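Local coordinates for glial cell-derived neurotrophic factor (Rattus norvegicus, PDB 1AGQ), which acts as a neurotrophic growth factor of the cystine-knot class, probably signalling to neurons by binding cell-surface receptors, at residues 44-49 against 65-70. Residues are numbered along the deposited sequence; the frame is centred on the assembly and turned at random.
Sequences LTAIHL and IFRYCS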
ATOM      1  N   LEU B  44      -0.529   5.328  -4.428  1.00 20.14           N
ATOM      2  CA  LEU B  44      -1.185   5.875  -5.597  1.00 20.17           C
ATOM      3  C   LEU B  44      -2.116   6.973  -5.106  1.00 21.27           C
ATOM      4  O   LEU B  44      -2.822   6.796  -4.114  1.00 22.50           O
ATOM      5  CB  LEU B  44      -1.977   4.759  -6.266  1.00 20.79           C
ATOM      6  CG  LEU B  44      -2.631   4.967  -7.631  1.00 24.21           C
ATOM      7  CD1 LEU B  44      -1.584   5.149  -8.691  1.00 32.17           C
ATOM      8  CD2 LEU B  44      -3.488   3.770  -7.950  1.00 32.38           C
ATOM      9  N   THR B  45      -2.082   8.119  -5.773  1.00 22.87           N
ATOM     10  CA  THR B  45      -2.929   9.243  -5.385  1.00 24.57           C
ATOM     11  C   THR B  45      -3.705   9.665  -6.625  1.00 26.13           C
ATOM     12  O   THR B  45      -3.122   9.778  -7.709  1.00 23.86           O
ATOM     13  CB  THR B  45      -2.098  10.436  -4.898  1.00 23.53           C
ATOM     14  OG1 THR B  45      -1.387  10.065  -3.717  1.00 21.44           O
ATOM     15  CG2 THR B  45      -3.014  11.623  -4.535  1.00 15.83           C
ATOM     16  N   ALA B  46      -5.011   9.884  -6.466  1.00 23.05           N
ATOM     17  CA  ALA B  46      -5.857  10.283  -7.593  1.00 21.77           C
ATOM     18  C   ALA B  46      -6.327  11.743  -7.509  1.00 21.63           C
ATOM     19  O   ALA B  46      -6.579  12.291  -6.425  1.00 22.05           O
ATOM     20  CB  ALA B  46      -7.062   9.356  -7.667  1.00 20.08           C
ATOM     21  N   ILE B  47      -6.452  12.369  -8.674  1.00 26.11           N
ATOM     22  CA  ILE B  47      -6.948  13.733  -8.743  1.00 25.26           C
ATOM     23  C   ILE B  47      -7.796  13.860 -10.012  1.00 24.75           C
ATOM     24  O   ILE B  47      -7.365  13.487 -11.100  1.00 23.86           O
ATOM     25  CB  ILE B  47      -5.788  14.777  -8.739  1.00 23.68           C
ATOM     26  CG1 ILE B  47      -6.362  16.190  -8.834  1.00 23.99           C
ATOM     27  CG2 ILE B  47      -4.789  14.470  -9.825  1.00 29.36           C
ATOM     28  CD1 ILE B  47      -5.406  17.251  -8.341  1.00 23.80           C
ATOM     29  N   HIS B  48      -9.029  14.315  -9.854  1.00 21.52           N
ATOM     30  CA  HIS B  48      -9.896  14.478 -11.011  1.00 26.36           C
ATOM     31  C   HIS B  48      -9.486  15.782 -11.674  1.00 27.14           C
ATOM     32  O   HIS B  48      -9.459  16.823 -11.024  1.00 30.01           O
ATOM     33  CB  HIS B  48     -11.362  14.555 -10.596  1.00 34.78           C
ATOM     34  CG  HIS B  48     -12.278  14.873 -11.738  1.00 52.30           C
ATOM     35  ND1 HIS B  48     -13.288  15.803 -11.653  1.00 66.92           N
ATOM     36  CD2 HIS B  48     -12.289  14.416 -13.016  1.00 53.23           C
ATOM     37  CE1 HIS B  48     -13.885  15.908 -12.828  1.00 66.90           C
ATOM     38  NE2 HIS B  48     -13.300  15.080 -13.670  1.00 57.57           N
ATOM     39  N   LEU B  49      -9.151  15.723 -12.959  1.00 31.23           N
ATOM     40  CA  LEU B  49      -8.713  16.901 -13.690  1.00 31.16           C
ATOM     41  C   LEU B  49      -9.387  16.999 -15.048  1.00 32.64           C
ATOM     42  O   LEU B  49      -9.983  16.050 -15.534  1.00 27.39           O
ATOM     43  CB  LEU B  49      -7.200  16.856 -13.924  1.00 29.16           C
ATOM     44  CG  LEU B  49      -6.193  16.774 -12.761  1.00 27.90           C
ATOM     45  CD1 LEU B  49      -4.830  16.419 -13.316  1.00 32.63           C
ATOM     46  CD2 LEU B  49      -6.135  18.091 -12.023  1.00 33.31           C
ATOM     47  N   ILE B  65      -9.331  10.995 -14.370  1.00 24.82           N
ATOM     48  CA  ILE B  65      -8.837  10.826 -13.022  1.00 22.84           C
ATOM     49  C   ILE B  65      -7.333  10.596 -13.282  1.00 21.86           C
ATOM     50  O   ILE B  65      -6.951   9.583 -13.864  1.00 27.26           O
ATOM     51  CB  ILE B  65      -9.404   9.570 -12.351  1.00 26.95           C
ATOM     52  CG1 ILE B  65     -10.936   9.618 -12.312  1.00 29.30           C
ATOM     53  CG2 ILE B  65      -8.853   9.477 -10.952  1.00 23.08           C
ATOM     54  CD1 ILE B  65     -11.479  10.759 -11.481  1.00 38.00           C
ATOM     55  N   PHE B  66      -6.491  11.549 -12.916  1.00 20.45           N
ATOM     56  CA  PHE B  66      -5.067  11.372 -13.132  1.00 22.85           C
ATOM     57  C   PHE B  66      -4.537  10.763 -11.837  1.00 21.54           C
ATOM     58  O   PHE B  66      -4.905  11.206 -10.752  1.00 20.24           O
ATOM     59  CB  PHE B  66      -4.406  12.717 -13.405  1.00 21.19           C
ATOM     60  CG  PHE B  66      -2.904  12.689 -13.302  1.00 17.46           C
ATOM     61  CD1 PHE B  66      -2.140  12.101 -14.298  1.00 25.55           C
ATOM     62  CD2 PHE B  66      -2.260  13.233 -12.193  1.00 23.73           C
ATOM     63  CE1 PHE B  66      -0.758  12.049 -14.197  1.00 23.53           C
ATOM     64  CE2 PHE B  66      -0.870  13.179 -12.086  1.00 25.32           C
ATOM     65  CZ  PHE B  66      -0.125  12.585 -13.091  1.00 23.37           C
ATOM     66  N   ARG B  67      -3.708   9.731 -11.945  1.00 22.81           N
ATOM     67  CA  ARG B  67      -3.145   9.123 -10.743  1.00 21.76           C
ATOM     68  C   ARG B  67      -1.629   9.143 -10.798  1.00 19.96           C
ATOM     69  O   ARG B  67      -1.031   8.937 -11.839  1.00 20.23           O
ATOM     70  CB  ARG B  67      -3.658   7.697 -10.577  1.00 18.64           C
ATOM     71  CG  ARG B  67      -5.172   7.680 -10.470  1.00 21.02           C
ATOM     72  CD  ARG B  67      -5.656   6.344  -9.958  1.00 27.39           C
ATOM     73  NE  ARG B  67      -5.489   5.300 -10.962  1.00 31.79           N
ATOM     74  CZ  ARG B  67      -6.073   4.111 -10.883  1.00 44.44           C
ATOM     75  NH1 ARG B  67      -6.846   3.836  -9.841  1.00 39.40           N
ATOM     76  NH2 ARG B  67      -5.919   3.212 -11.853  1.00 36.97           N
ATOM     77  N   TYR B  68      -1.022   9.456  -9.661  1.00 21.30           N
ATOM     78  CA  TYR B  68       0.421   9.523  -9.597  1.00 22.04           C
ATOM     79  C   TYR B  68       0.906   8.777  -8.371  1.00 25.95           C
ATOM     80  O   TYR B  68       0.142   8.565  -7.431  1.00 18.14           O
ATOM     81  CB  TYR B  68       0.886  10.984  -9.567  1.00 17.63           C
ATOM     82  CG  TYR B  68       0.455  11.767  -8.354  1.00 24.19           C
ATOM     83  CD1 TYR B  68      -0.794  12.372  -8.307  1.00 17.23           C
ATOM     84  CD2 TYR B  68       1.316  11.951  -7.267  1.00 24.57           C
ATOM     85  CE1 TYR B  68      -1.186  13.152  -7.214  1.00 16.42           C
ATOM     86  CE2 TYR B  68       0.926  12.737  -6.158  1.00 28.19           C
ATOM     87  CZ  TYR B  68      -0.325  13.334  -6.142  1.00 23.37           C
ATOM     88  OH  TYR B  68      -0.746  14.080  -5.045  1.00 21.50           O
ATOM     89  N   CYS B  69       2.179   8.390  -8.411  1.00 22.59           N
ATOM     90  CA  CYS B  69       2.846   7.637  -7.354  1.00 24.53           C
ATOM     91  C   CYS B  69       3.811   8.524  -6.577  1.00 31.48           C
ATOM     92  O   CYS B  69       4.537   9.354  -7.150  1.00 26.69           O
ATOM     93  CB  CYS B  69       3.625   6.480  -7.988  1.00 21.85           C
ATOM     94  SG  CYS B  69       2.605   5.332  -8.940  1.00 28.23           S
ATOM     95  N   SER B  70       3.809   8.361  -5.262  1.00 26.91           N
ATOM     96  CA  SER B  70       4.699   9.130  -4.414  1.00 33.17           C
ATOM     97  C   SER B  70       4.805   8.471  -3.050  1.00 29.79           C
ATOM     98  O   SER B  70       3.893   7.772  -2.617  1.00 30.96           O
ATOM     99  CB  SER B  70       4.198  10.570  -4.277  1.00 31.35           C
ATOM    100  OG  SER B  70       2.994  10.640  -3.536  1.00 28.01           O
TER
HETATM  101  O   HOH W   1       0.705   9.075  -4.454  1.00 38.83           O
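Thr-45 and Tyr-68 face each other across an antiparallel two-stranded finger of the cystine-knot, TGF-beta-like fold, strand 43-50 against strand 63-70. Their backbones pair twice, Thr-45 N to Tyr-68 O at 2.8 Å and Tyr-68 N to Thr-45 O at 2.9 Å; two residues along, Ile-47 and Phe-66 repeat the pattern. The tight face carries Thr-45, Ile-47, Phe-66 and Tyr-68. With CG wedged between its own backbone N and carbonyl carbon (chi1 64°), Tyr-68 leans its ring over the neighbouring strand, and Thr-45 CB sits over one face in a CH-pi contact, 3.8 Å from the ring centroid. The phenol OH is hydrogen-bonded to NE2 of His-48 of the second subunit, whose strand extends this sheet in parallel. With an alanine in place of Tyr-68, Thr-45 CB is likely to lose the ring face it rests on, and that histidine its phenol partner. Further along, Ile-47 CG2 meets the Phe-66 ring at its edge, in plane, 3.7 Å from CD2, while Leu-49 CD1 touches Phe-66 CB; Leu-87 of the third subunit packs against both Leu-49 and Phe-66. The other face is looser toward its solvent end, where Ile-65 CD1 merely brushes His-48 CB at 3.9 Å. Nearer the knot, Leu-44 CD2 lies over one face of the Arg-67 guanidinium, which reaches on to a salt bridge with Asp-109, and Cys-69 joins Cys-132 in a disulfide. At this end of the pairing, one water donates to Tyr-68 O and accepts from Ser-70 OG at 2.9 Å.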